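Local coordinates for protein glutathione S-transferase (Natrialba magadii ATCC 43099, PDB 6GZF) that probably acts as a glutathione transferase of the Xi class, the group that includes the glutathionyl-hydroquinone reductases, at residues Q228-G233 / E238-M243; G216-W221 / D269-Y274; E174-K179 / G233-E238. All blocks are in the same frame, centred on the assembly; numbering follows the deposited sequence.

Overall arrangement
All three contacts lie in the helical C-terminal part of the chain. Contacts 1 and 3 share Gly233 and Glu238 and both use the loop between helices 204-224 and 238-247; their centres are about 8 Å apart, and Tyr230 of contact 1 packs on the Arg235-Leu236 backbone of contact 3. Contact 2 is centred about 11 Å from contact 1, and Tyr274 links the two through its hydroxyl, which meets Asp240. Contacts 2 and 3 do not touch, their centres being about 18 Å apart. Contact 3 is at the surface, away from the predicted active site. The side chains of Leu218 and Met243 lie about 8 and 10 Å from that of Tyr254, predicted to lower the active-site cysteine pKa.

Contact 1: residues Q228-G233 / E238-M243; sequences QRYLAG and EADIAM
Leu231 pushes its CD1 methyl over the first turn of helix 238-247, where it meets Ala239 O at 3.2 Å and packs against Met243 CB at 3.7 Å. With CG anti to the carbonyl carbon, the isobutyl group runs past the Asp240 carboxylate in the opposite direction, its CG 3.6 Å from Asp240 OD2. The same residue supplies the one direct hydrogen bond across the contact: Leu231 N donates to Asp240 OD2 over 3.1 Å, almost straight at 177°. The N-H reaches the syn side of the oxygen, 21° out of the carboxylate plane. Tyr230 stands across the acid, ring and carboxylate planes 81° apart, with its CB rather than its ring nearest, 3.3 Å from Asp240 OD2. Arg229 CG lies over the centre of one face of the Tyr230 ring. Tyr230 N bonds to Gly233 O, drawing the loop into a turn. Asp240 OD2 also takes a hydrogen bond from Tyr274 OH on helix 271-279, while Asp240 OD1 accepts one from the N-cap residue, Thr237 N. This is the Asp240 half of the N-capping box known from the glutathione transferase fold; Thr237 OG1 in turn bonds weakly to Ala239 N. A buried carboxylate gripped by donors on both oxygens, at the positive end of a helix dipole, is likely to stay ionised and to pin loop and helix together.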
ATOM      1  N   GLN A 228      -3.006  15.817  26.746  1.00 38.83           N
ATOM      2  CA  GLN A 228      -1.956  16.826  26.649  1.00 30.12           C
ATOM      3  C   GLN A 228      -1.715  17.186  25.186  1.00 31.08           C
ATOM      4  O   GLN A 228      -1.703  16.314  24.316  1.00 30.07           O
ATOM      5  CB  GLN A 228      -0.666  16.337  27.316  1.00 30.70           C
ATOM      6  CG  GLN A 228      -0.077  15.068  26.723  1.00 37.57           C
ATOM      7  CD  GLN A 228       0.925  14.407  27.649  1.00 34.06           C
ATOM      8  OE1 GLN A 228       0.590  14.022  28.770  1.00 40.53           O
ATOM      9  NE2 GLN A 228       2.165  14.281  27.189  1.00 29.04           N
ATOM     10  N   ARG A 229      -1.532  18.475  24.920  1.00 33.67           N
ATOM     11  CA  ARG A 229      -1.459  18.976  23.551  1.00 35.08           C
ATOM     12  C   ARG A 229      -0.266  18.425  22.778  1.00 32.23           C
ATOM     13  O   ARG A 229      -0.402  18.015  21.625  1.00 30.35           O
ATOM     14  CB  ARG A 229      -1.412  20.505  23.543  1.00 31.69           C
ATOM     15  CG  ARG A 229      -1.323  21.093  22.146  1.00 33.92           C
ATOM     16  CD  ARG A 229      -1.509  22.599  22.145  1.00 33.13           C
ATOM     17  NE  ARG A 229      -1.545  23.127  20.784  1.00 36.47           N
ATOM     18  CZ  ARG A 229      -1.912  24.364  20.469  1.00 33.16           C
ATOM     19  NH1 ARG A 229      -2.281  25.212  21.420  1.00 40.22           N
ATOM     20  NH2 ARG A 229      -1.915  24.755  19.202  1.00 27.29           N
ATOM     21  N   TYR A 230       0.901  18.414  23.411  1.00 31.61           N
ATOM     22  CA  TYR A 230       2.110  17.942  22.748  1.00 29.63           C
ATOM     23  C   TYR A 230       2.681  16.711  23.448  1.00 34.68           C
ATOM     24  O   TYR A 230       2.180  16.293  24.493  1.00 32.23           O
ATOM     25  CB  TYR A 230       3.149  19.061  22.686  1.00 31.42           C
ATOM     26  CG  TYR A 230       2.643  20.310  21.995  1.00 35.02           C
ATOM     27  CD1 TYR A 230       2.300  20.290  20.649  1.00 30.05           C
ATOM     28  CD2 TYR A 230       2.504  21.505  22.688  1.00 31.59           C
ATOM     29  CE1 TYR A 230       1.833  21.426  20.014  1.00 32.05           C
ATOM     30  CE2 TYR A 230       2.040  22.646  22.062  1.00 27.38           C
ATOM     31  CZ  TYR A 230       1.706  22.602  20.724  1.00 35.81           C
ATOM     32  OH  TYR A 230       1.244  23.737  20.096  1.00 19.73           O
ATOM     33  N   LEU A 231       3.724  16.132  22.861  1.00 31.55           N
ATOM     34  CA  LEU A 231       4.304  14.889  23.367  1.00 29.76           C
ATOM     35  C   LEU A 231       4.877  15.050  24.771  1.00 30.73           C
ATOM     36  O   LEU A 231       4.628  14.222  25.648  1.00 26.57           O
ATOM     37  CB  LEU A 231       5.387  14.383  22.412  1.00 24.20           C
ATOM     38  CG  LEU A 231       4.883  13.896  21.053  1.00 22.24           C
ATOM     39  CD1 LEU A 231       6.039  13.431  20.183  1.00 21.57           C
ATOM     40  CD2 LEU A 231       3.864  12.784  21.233  1.00 21.58           C
ATOM     41  N   ALA A 232       5.642  16.115  24.983  1.00 27.90           N
ATOM     42  CA  ALA A 232       6.161  16.420  26.310  1.00 26.65           C
ATOM     43  C   ALA A 232       5.113  17.176  27.119  1.00 29.63           C
ATOM     44  O   ALA A 232       5.363  17.587  28.252  1.00 28.61           O
ATOM     45  CB  ALA A 232       7.449  17.222  26.216  1.00 29.55           C
ATOM     46  N   GLY A 233       3.941  17.364  26.521  1.00 29.38           N
ATOM     47  CA  GLY A 233       2.811  17.942  27.220  1.00 31.55           C
ATOM     48  C   GLY A 233       2.497  19.380  26.860  1.00 36.01           C
ATOM     49  O   GLY A 233       1.905  19.662  25.818  1.00 36.46           O
ATOM     50  N   GLU A 238      11.476  19.372  20.478  1.00 28.34           N
ATOM     51  CA  GLU A 238      12.127  18.573  19.445  1.00 25.38           C
ATOM     52  C   GLU A 238      11.456  17.214  19.292  1.00 29.11           C
ATOM     53  O   GLU A 238      11.476  16.620  18.215  1.00 28.63           O
ATOM     54  CB  GLU A 238      13.608  18.372  19.767  1.00 26.99           C
ATOM     55  CG  GLU A 238      14.429  19.645  19.841  1.00 22.13           C
ATOM     56  CD  GLU A 238      15.906  19.361  20.045  1.00 29.96           C
ATOM     57  OE1 GLU A 238      16.290  18.173  20.013  1.00 30.02           O
ATOM     58  OE2 GLU A 238      16.682  20.320  20.236  1.00 29.66           O
ATOM     59  N   ALA A 239      10.873  16.727  20.384  1.00 29.87           N
ATOM     60  CA  ALA A 239      10.190  15.439  20.393  1.00 28.70           C
ATOM     61  C   ALA A 239       9.048  15.421  19.385  1.00 26.78           C
ATOM     62  O   ALA A 239       8.779  14.399  18.753  1.00 30.80           O
ATOM     63  CB  ALA A 239       9.671  15.126  21.787  1.00 26.05           C
ATOM     64  N   ASP A 240       8.384  16.563  19.235  1.00 26.40           N
ATOM     65  CA  ASP A 240       7.278  16.685  18.294  1.00 26.03           C
ATOM     66  C   ASP A 240       7.777  16.732  16.854  1.00 19.76           C
ATOM     67  O   ASP A 240       7.113  16.235  15.946  1.00 25.59           O
ATOM     68  CB  ASP A 240       6.448  17.933  18.603  1.00 24.11           C
ATOM     69  CG  ASP A 240       5.971  17.972  20.042  1.00 29.86           C
ATOM     70  OD1 ASP A 240       6.708  18.502  20.899  1.00 27.26           O
ATOM     71  OD2 ASP A 240       4.862  17.466  20.316  1.00 31.48           O
ATOM     72  N   ILE A 241       8.946  17.332  16.654  1.00 22.07           N
ATOM     73  CA  ILE A 241       9.531  17.447  15.322  1.00 20.26           C
ATOM     74  C   ILE A 241       9.937  16.076  14.783  1.00 19.15           C
ATOM     75  O   ILE A 241       9.754  15.785  13.600  1.00 19.55           O
ATOM     76  CB  ILE A 241      10.756  18.385  15.324  1.00 16.45           C
ATOM     77  CG1 ILE A 241      10.360  19.770  15.844  1.00 20.10           C
ATOM     78  CG2 ILE A 241      11.356  18.495  13.929  1.00 16.62           C
ATOM     79  CD1 ILE A 241      11.459  20.802  15.737  1.00 23.69           C
ATOM     80  N   ALA A 242      10.483  15.237  15.658  1.00 20.34           N
ATOM     81  CA  ALA A 242      10.865  13.881  15.286  1.00 22.88           C
ATOM     82  C   ALA A 242       9.641  13.071  14.867  1.00 17.87           C
ATOM     83  O   ALA A 242       9.663  12.369  13.856  1.00 18.33           O
ATOM     84  CB  ALA A 242      11.587  13.199  16.436  1.00 18.82           C
ATOM     85  N   MET A 243       8.573  13.183  15.651  1.00 15.99           N
ATOM     86  CA  MET A 243       7.327  12.476  15.374  1.00 17.29           C
ATOM     87  C   MET A 243       6.652  12.994  14.105  1.00 17.72           C
ATOM     88  O   MET A 243       6.128  12.217  13.307  1.00 14.72           O
ATOM     89  CB  MET A 243       6.371  12.607  16.563  1.00 13.94           C
ATOM     90  CG  MET A 243       5.061  11.852  16.404  1.00 18.34           C
ATOM     91  SD  MET A 243       5.265  10.065  16.493  1.00 20.67           S
ATOM     92  CE  MET A 243       4.528   9.723  18.089  1.00 15.66           C
TER
HETATM   93  O   HOH W   1       6.491  18.268  23.321  1.00 22.27           O

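Contact 2: residues G216-W221 / D269-Y274; sequences GALAHW and DNLWPY
Leu271, at the start of helix 271-279, lies against the backbone carbonyls of Leu218 and Trp221 on helix 204-224. The apolar pair is Leu218 CB with Leu271 CD1, 4.2 Å apart. CG of Leu271 stands anti to the carbonyl carbon (chi1 -70°), which sends both methyls toward helix 204-224. There each meets a carbonyl oxygen: Leu271 CD1 is 3.4 Å from Leu218 O, the closest approach of the contact, and Leu271 CD2 is 4.2 Å from Trp221 O. The forked end of one leucine thus touches two residues about a helical turn apart. The Trp221 indole leads elsewhere: His220 CD2 sits 3.8 Å above one of its faces, and it packs on Ile183 and Ile187 of helix 177-192. Hydrogen bonding between the two helices comes from the next residue along, Asp222, whose OD1 accepts from both Asn270 N and Leu271 N. A carboxylate at this helix start would probably also offset the positive end of the helix dipole. The contact joins helices 204-224 and 271-279 within the all-helical C-terminal domain of the glutathione transferase fold.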
ATOM      1  N   GLY A 216       1.605  -0.398  17.555  1.00 23.42           N
ATOM      2  CA  GLY A 216       1.520  -0.489  18.999  1.00 16.99           C
ATOM      3  C   GLY A 216       2.023   0.802  19.612  1.00 22.68           C
ATOM      4  O   GLY A 216       1.414   1.346  20.534  1.00 28.46           O
ATOM      5  N   ALA A 217       3.138   1.297  19.082  1.00 24.92           N
ATOM      6  CA  ALA A 217       3.723   2.552  19.540  1.00 24.11           C
ATOM      7  C   ALA A 217       2.815   3.735  19.223  1.00 30.37           C
ATOM      8  O   ALA A 217       2.668   4.652  20.032  1.00 32.91           O
ATOM      9  CB  ALA A 217       5.095   2.755  18.914  1.00 14.57           C
ATOM     10  N   LEU A 218       2.208   3.708  18.039  1.00 28.23           N
ATOM     11  CA  LEU A 218       1.312   4.775  17.609  1.00 27.57           C
ATOM     12  C   LEU A 218       0.059   4.835  18.478  1.00 30.00           C
ATOM     13  O   LEU A 218      -0.456   5.917  18.765  1.00 31.82           O
ATOM     14  CB  LEU A 218       0.925   4.587  16.141  1.00 24.27           C
ATOM     15  CG  LEU A 218       2.034   4.842  15.120  1.00 22.56           C
ATOM     16  CD1 LEU A 218       1.587   4.437  13.725  1.00 20.44           C
ATOM     17  CD2 LEU A 218       2.457   6.304  15.148  1.00 18.81           C
ATOM     18  N   ALA A 219      -0.425   3.670  18.894  1.00 23.65           N
ATOM     19  CA  ALA A 219      -1.610   3.594  19.738  1.00 23.11           C
ATOM     20  C   ALA A 219      -1.318   4.125  21.138  1.00 29.30           C
ATOM     21  O   ALA A 219      -2.187   4.714  21.781  1.00 29.35           O
ATOM     22  CB  ALA A 219      -2.122   2.165  19.808  1.00 24.38           C
ATOM     23  N   HIS A 220      -0.092   3.912  21.603  1.00 25.39           N
ATOM     24  CA  HIS A 220       0.318   4.382  22.922  1.00 29.08           C
ATOM     25  C   HIS A 220       0.320   5.903  22.985  1.00 34.98           C
ATOM     26  O   HIS A 220      -0.305   6.497  23.863  1.00 32.08           O
ATOM     27  CB  HIS A 220       1.705   3.844  23.282  1.00 28.85           C
ATOM     28  CG  HIS A 220       2.363   4.579  24.407  1.00 32.41           C
ATOM     29  ND1 HIS A 220       1.770   4.737  25.642  1.00 31.56           N
ATOM     30  CD2 HIS A 220       3.561   5.206  24.483  1.00 32.85           C
ATOM     31  CE1 HIS A 220       2.576   5.426  26.430  1.00 29.90           C
ATOM     32  NE2 HIS A 220       3.669   5.723  25.752  1.00 27.24           N
ATOM     33  N   TRP A 221       1.019   6.529  22.043  1.00 30.18           N
ATOM     34  CA  TRP A 221       1.130   7.982  22.016  1.00 25.68           C
ATOM     35  C   TRP A 221      -0.192   8.642  21.643  1.00 28.26           C
ATOM     36  O   TRP A 221      -0.388   9.831  21.884  1.00 28.89           O
ATOM     37  CB  TRP A 221       2.231   8.418  21.049  1.00 25.05           C
ATOM     38  CG  TRP A 221       3.606   8.052  21.520  1.00 29.62           C
ATOM     39  CD1 TRP A 221       4.447   7.135  20.962  1.00 25.16           C
ATOM     40  CD2 TRP A 221       4.292   8.586  22.658  1.00 26.27           C
ATOM     41  NE1 TRP A 221       5.617   7.069  21.678  1.00 32.38           N
ATOM     42  CE2 TRP A 221       5.548   7.949  22.725  1.00 26.07           C
ATOM     43  CE3 TRP A 221       3.968   9.541  23.627  1.00 25.52           C
ATOM     44  CZ2 TRP A 221       6.479   8.238  23.720  1.00 20.85           C
ATOM     45  CZ3 TRP A 221       4.893   9.827  24.614  1.00 26.40           C
ATOM     46  CH2 TRP A 221       6.134   9.176  24.653  1.00 18.85           C
ATOM     47  N   ASP A 269      -7.842   9.046  16.708  1.00 30.34           N
ATOM     48  CA  ASP A 269      -8.639  10.089  17.345  1.00 33.56           C
ATOM     49  C   ASP A 269      -7.827  11.334  17.687  1.00 30.83           C
ATOM     50  O   ASP A 269      -8.331  12.454  17.595  1.00 29.66           O
ATOM     51  CB  ASP A 269      -9.299   9.552  18.618  1.00 30.74           C
ATOM     52  CG  ASP A 269     -10.305   8.454  18.339  1.00 38.28           C
ATOM     53  OD1 ASP A 269     -10.941   8.484  17.264  1.00 46.30           O
ATOM     54  OD2 ASP A 269     -10.464   7.560  19.197  1.00 42.49           O
ATOM     55  N   ASN A 270      -6.573  11.140  18.077  1.00 35.80           N
ATOM     56  CA  ASN A 270      -5.781  12.235  18.623  1.00 39.80           C
ATOM     57  C   ASN A 270      -4.525  12.574  17.819  1.00 30.36           C
ATOM     58  O   ASN A 270      -4.070  13.716  17.841  1.00 26.00           O
ATOM     59  CB  ASN A 270      -5.391  11.915  20.067  1.00 37.53           C
ATOM     60  CG  ASN A 270      -6.596  11.614  20.940  1.00 32.86           C
ATOM     61  OD1 ASN A 270      -6.608  10.634  21.686  1.00 34.26           O
ATOM     62  ND2 ASN A 270      -7.619  12.455  20.847  1.00 26.40           N
ATOM     63  N   LEU A 271      -3.968  11.594  17.115  1.00 28.83           N
ATOM     64  CA  LEU A 271      -2.750  11.818  16.339  1.00 22.93           C
ATOM     65  C   LEU A 271      -3.002  12.686  15.109  1.00 29.34           C
ATOM     66  O   LEU A 271      -2.152  13.488  14.721  1.00 28.83           O
ATOM     67  CB  LEU A 271      -2.130  10.486  15.914  1.00 22.21           C
ATOM     68  CG  LEU A 271      -1.511   9.627  17.017  1.00 26.88           C
ATOM     69  CD1 LEU A 271      -1.030   8.298  16.454  1.00 21.43           C
ATOM     70  CD2 LEU A 271      -0.369  10.368  17.694  1.00 25.32           C
ATOM     71  N   TRP A 272      -4.169  12.519  14.498  1.00 29.38           N
ATOM     72  CA  TRP A 272      -4.524  13.282  13.303  1.00 24.27           C
ATOM     73  C   TRP A 272      -4.780  14.770  13.583  1.00 29.69           C
ATOM     74  O   TRP A 272      -4.306  15.618  12.830  1.00 34.48           O
ATOM     75  CB  TRP A 272      -5.739  12.648  12.615  1.00 24.43           C
ATOM     76  CG  TRP A 272      -6.280  13.422  11.436  1.00 31.37           C
ATOM     77  CD1 TRP A 272      -7.589  13.727  11.197  1.00 28.23           C
ATOM     78  CD2 TRP A 272      -5.535  13.973  10.338  1.00 34.49           C
ATOM     79  NE1 TRP A 272      -7.706  14.434  10.025  1.00 27.49           N
ATOM     80  CE2 TRP A 272      -6.461  14.600   9.480  1.00 28.80           C
ATOM     81  CE3 TRP A 272      -4.177  14.001   9.999  1.00 36.68           C
ATOM     82  CZ2 TRP A 272      -6.075  15.247   8.308  1.00 23.45           C
ATOM     83  CZ3 TRP A 272      -3.797  14.645   8.834  1.00 33.73           C
ATOM     84  CH2 TRP A 272      -4.743  15.258   8.003  1.00 27.90           C
ATOM     85  N   PRO A 273      -5.532  15.102  14.655  1.00 34.96           N
ATOM     86  CA  PRO A 273      -5.615  16.535  14.967  1.00 34.70           C
ATOM     87  C   PRO A 273      -4.270  17.084  15.435  1.00 34.32           C
ATOM     88  O   PRO A 273      -3.976  18.263  15.241  1.00 37.31           O
ATOM     89  CB  PRO A 273      -6.654  16.595  16.093  1.00 33.23           C
ATOM     90  CG  PRO A 273      -7.418  15.319  15.987  1.00 32.28           C
ATOM     91  CD  PRO A 273      -6.432  14.307  15.510  1.00 32.11           C
ATOM     92  N   TYR A 274      -3.471  16.220  16.054  1.00 32.45           N
ATOM     93  CA  TYR A 274      -2.123  16.568  16.484  1.00 29.87           C
ATOM     94  C   TYR A 274      -1.251  16.925  15.285  1.00 28.62           C
ATOM     95  O   TYR A 274      -0.513  17.909  15.314  1.00 25.29           O
ATOM     96  CB  TYR A 274      -1.514  15.403  17.271  1.00 25.29           C
ATOM     97  CG  TYR A 274      -0.040  15.523  17.581  1.00 20.79           C
ATOM     98  CD1 TYR A 274       0.410  16.316  18.628  1.00 26.13           C
ATOM     99  CD2 TYR A 274       0.902  14.812  16.846  1.00 19.20           C
ATOM    100  CE1 TYR A 274       1.757  16.415  18.922  1.00 24.84           C
ATOM    101  CE2 TYR A 274       2.249  14.904  17.133  1.00 22.69           C
ATOM    102  CZ  TYR A 274       2.671  15.707  18.170  1.00 22.78           C
ATOM    103  OH  TYR A 274       4.013  15.801  18.456  1.00 26.27           O
TER

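Contact 3: residues E174-K179 / G233-E238; sequences EGYQEK and GDRLTE
Tyr176 OH rests on the Asp234 side chain, 3.3 Å from Asp234 CB, with Asp234 OD2 further off at 3.7 Å and no hydrogen bond formed across the contact. The phenol is instead held by the aliphatic parts of its neighbours. With CG anti to the carbonyl carbon (chi1 -67°), the Tyr176 ring extends from just ahead of helix 177-192 toward the loop. There the methylenes of Arg235 pass its outer end: Arg235 CD is 3.8 Å from Tyr176 CE2, and Arg235 CG is 3.9 Å from Tyr176 CZ. The two side chains cross at about a right angle, and the guanidinium plane is turned 83° from the ring, so the charged group does not lie flat on it. Putting an alanine at Tyr176 would probably open a gap between helix start and loop and leave the Arg235 methylenes and Asp234 CB without their partner. Arg235 also leans on Pro173, as does Thr237, which reaches Val180 of helix 177-192 as well. Within the C-terminal helical domain, the contact thus joins, at the protein surface, the approach to helix 177-192 with the loop that leaves helix 204-224 and leads into helix 238-247.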
ATOM      1  N   GLU A 174      13.719  24.301  29.765  1.00 40.52           N
ATOM      2  CA  GLU A 174      14.062  23.865  31.112  1.00 39.52           C
ATOM      3  C   GLU A 174      12.881  23.175  31.789  1.00 41.33           C
ATOM      4  O   GLU A 174      11.761  23.684  31.774  1.00 43.07           O
ATOM      5  CB  GLU A 174      14.528  25.062  31.948  1.00 42.41           C
ATOM      6  CG  GLU A 174      14.318  24.909  33.447  1.00 51.22           C
ATOM      7  CD  GLU A 174      14.109  26.241  34.144  1.00 69.90           C
ATOM      8  OE1 GLU A 174      13.847  27.247  33.450  1.00 65.29           O
ATOM      9  OE2 GLU A 174      14.203  26.281  35.389  1.00 71.35           O
ATOM     10  N   GLY A 175      13.141  22.012  32.377  1.00 32.90           N
ATOM     11  CA  GLY A 175      12.113  21.263  33.073  1.00 30.63           C
ATOM     12  C   GLY A 175      11.465  20.206  32.199  1.00 37.98           C
ATOM     13  O   GLY A 175      10.750  19.333  32.691  1.00 44.07           O
ATOM     14  N   TYR A 176      11.716  20.284  30.895  1.00 38.15           N
ATOM     15  CA  TYR A 176      11.137  19.343  29.943  1.00 34.90           C
ATOM     16  C   TYR A 176      12.200  18.467  29.285  1.00 32.79           C
ATOM     17  O   TYR A 176      11.889  17.405  28.745  1.00 36.14           O
ATOM     18  CB  TYR A 176      10.353  20.087  28.858  1.00 33.14           C
ATOM     19  CG  TYR A 176       9.110  20.799  29.343  1.00 31.85           C
ATOM     20  CD1 TYR A 176       7.891  20.139  29.407  1.00 33.10           C
ATOM     21  CD2 TYR A 176       9.152  22.134  29.722  1.00 32.63           C
ATOM     22  CE1 TYR A 176       6.750  20.785  29.842  1.00 34.78           C
ATOM     23  CE2 TYR A 176       8.015  22.790  30.159  1.00 40.55           C
ATOM     24  CZ  TYR A 176       6.818  22.110  30.217  1.00 39.84           C
ATOM     25  OH  TYR A 176       5.684  22.756  30.652  1.00 40.09           O
ATOM     26  N   GLN A 177      13.448  18.924  29.340  1.00 31.36           N
ATOM     27  CA  GLN A 177      14.555  18.317  28.598  1.00 27.62           C
ATOM     28  C   GLN A 177      14.688  16.808  28.786  1.00 31.96           C
ATOM     29  O   GLN A 177      14.857  16.069  27.816  1.00 32.59           O
ATOM     30  CB  GLN A 177      15.872  18.988  28.989  1.00 28.56           C
ATOM     31  CG  GLN A 177      15.950  20.457  28.620  1.00 32.91           C
ATOM     32  CD  GLN A 177      17.217  21.118  29.122  1.00 38.82           C
ATOM     33  OE1 GLN A 177      18.026  20.495  29.811  1.00 43.84           O
ATOM     34  NE2 GLN A 177      17.397  22.388  28.778  1.00 25.17           N
ATOM     35  N   GLU A 178      14.612  16.358  30.034  1.00 34.97           N
ATOM     36  CA  GLU A 178      14.784  14.945  30.354  1.00 34.25           C
ATOM     37  C   GLU A 178      13.706  14.091  29.692  1.00 36.53           C
ATOM     38  O   GLU A 178      13.982  12.997  29.202  1.00 33.81           O
ATOM     39  CB  GLU A 178      14.768  14.741  31.869  1.00 38.31           C
ATOM     40  CG  GLU A 178      15.893  13.864  32.391  1.00 45.08           C
ATOM     41  CD  GLU A 178      16.173  14.097  33.864  1.00 48.06           C
ATOM     42  OE1 GLU A 178      15.204  14.198  34.645  1.00 50.14           O
ATOM     43  OE2 GLU A 178      17.362  14.187  34.238  1.00 47.92           O
ATOM     44  N   LYS A 179      12.479  14.604  29.674  1.00 38.31           N
ATOM     45  CA  LYS A 179      11.366  13.913  29.033  1.00 31.67           C
ATOM     46  C   LYS A 179      11.470  13.999  27.514  1.00 27.33           C
ATOM     47  O   LYS A 179      11.175  13.033  26.810  1.00 28.34           O
ATOM     48  CB  LYS A 179      10.030  14.492  29.506  1.00 30.71           C
ATOM     49  CG  LYS A 179       8.812  13.908  28.803  1.00 32.16           C
ATOM     50  CD  LYS A 179       8.677  12.414  29.056  1.00 32.03           C
ATOM     51  CE  LYS A 179       8.104  12.132  30.435  1.00 36.53           C
ATOM     52  NZ  LYS A 179       7.998  10.670  30.705  1.00 36.98           N
ATOM     53  N   GLY A 233       3.941  17.364  26.521  1.00 29.38           N
ATOM     54  CA  GLY A 233       2.811  17.942  27.220  1.00 31.55           C
ATOM     55  C   GLY A 233       2.497  19.380  26.860  1.00 36.01           C
ATOM     56  O   GLY A 233       1.905  19.662  25.818  1.00 36.46           O
ATOM     57  N   ASP A 234       2.907  20.291  27.734  1.00 40.33           N
ATOM     58  CA  ASP A 234       2.504  21.690  27.655  1.00 40.09           C
ATOM     59  C   ASP A 234       3.130  22.456  26.492  1.00 37.37           C
ATOM     60  O   ASP A 234       2.530  23.397  25.970  1.00 31.32           O
ATOM     61  CB  ASP A 234       2.849  22.393  28.971  1.00 44.64           C
ATOM     62  CG  ASP A 234       2.111  23.705  29.143  1.00 51.23           C
ATOM     63  OD1 ASP A 234       0.944  23.795  28.703  1.00 71.91           O
ATOM     64  OD2 ASP A 234       2.694  24.646  29.722  1.00 51.98           O
ATOM     65  N   ARG A 235       4.333  22.063  26.085  1.00 39.91           N
ATOM     66  CA  ARG A 235       5.096  22.867  25.135  1.00 31.19           C
ATOM     67  C   ARG A 235       5.579  22.106  23.902  1.00 33.42           C
ATOM     68  O   ARG A 235       5.806  20.898  23.946  1.00 34.13           O
ATOM     69  CB  ARG A 235       6.302  23.489  25.840  1.00 38.91           C
ATOM     70  CG  ARG A 235       5.960  24.248  27.110  1.00 40.27           C
ATOM     71  CD  ARG A 235       7.057  25.236  27.439  1.00 48.31           C
ATOM     72  NE  ARG A 235       7.316  26.119  26.308  1.00 41.44           N
ATOM     73  CZ  ARG A 235       8.368  26.924  26.214  1.00 51.84           C
ATOM     74  NH1 ARG A 235       8.520  27.693  25.144  1.00 52.55           N
ATOM     75  NH2 ARG A 235       9.268  26.956  27.186  1.00 45.95           N
ATOM     76  N   LEU A 236       5.736  22.840  22.804  1.00 33.64           N
ATOM     77  CA  LEU A 236       6.283  22.298  21.566  1.00 34.06           C
ATOM     78  C   LEU A 236       7.785  22.073  21.699  1.00 29.76           C
ATOM     79  O   LEU A 236       8.526  22.994  22.040  1.00 35.99           O
ATOM     80  CB  LEU A 236       5.994  23.243  20.397  1.00 38.45           C
ATOM     81  CG  LEU A 236       6.221  22.702  18.985  1.00 30.02           C
ATOM     82  CD1 LEU A 236       5.143  21.699  18.626  1.00 27.07           C
ATOM     83  CD2 LEU A 236       6.260  23.839  17.974  1.00 35.40           C
ATOM     84  N   THR A 237       8.235  20.849  21.435  1.00 25.55           N
ATOM     85  CA  THR A 237       9.646  20.508  21.593  1.00 27.45           C
ATOM     86  C   THR A 237      10.200  19.744  20.392  1.00 26.22           C
ATOM     87  O   THR A 237       9.490  19.499  19.417  1.00 27.12           O
ATOM     88  CB  THR A 237       9.881  19.660  22.859  1.00 29.75           C
ATOM     89  OG1 THR A 237       9.160  18.426  22.752  1.00 27.94           O
ATOM     90  CG2 THR A 237       9.423  20.407  24.105  1.00 31.86           C
ATOM     91  N   GLU A 238      11.476  19.372  20.478  1.00 28.34           N
ATOM     92  CA  GLU A 238      12.127  18.573  19.445  1.00 25.38           C
ATOM     93  C   GLU A 238      11.456  17.214  19.292  1.00 29.11           C
ATOM     94  O   GLU A 238      11.476  16.620  18.215  1.00 28.63           O
ATOM     95  CB  GLU A 238      13.608  18.372  19.767  1.00 26.99           C
ATOM     96  CG  GLU A 238      14.429  19.645  19.841  1.00 22.13           C
ATOM     97  CD  GLU A 238      15.906  19.361  20.045  1.00 29.96           C
ATOM     98  OE1 GLU A 238      16.290  18.173  20.013  1.00 30.02           O
ATOM     99  OE2 GLU A 238      16.682  20.320  20.236  1.00 29.66           O
TER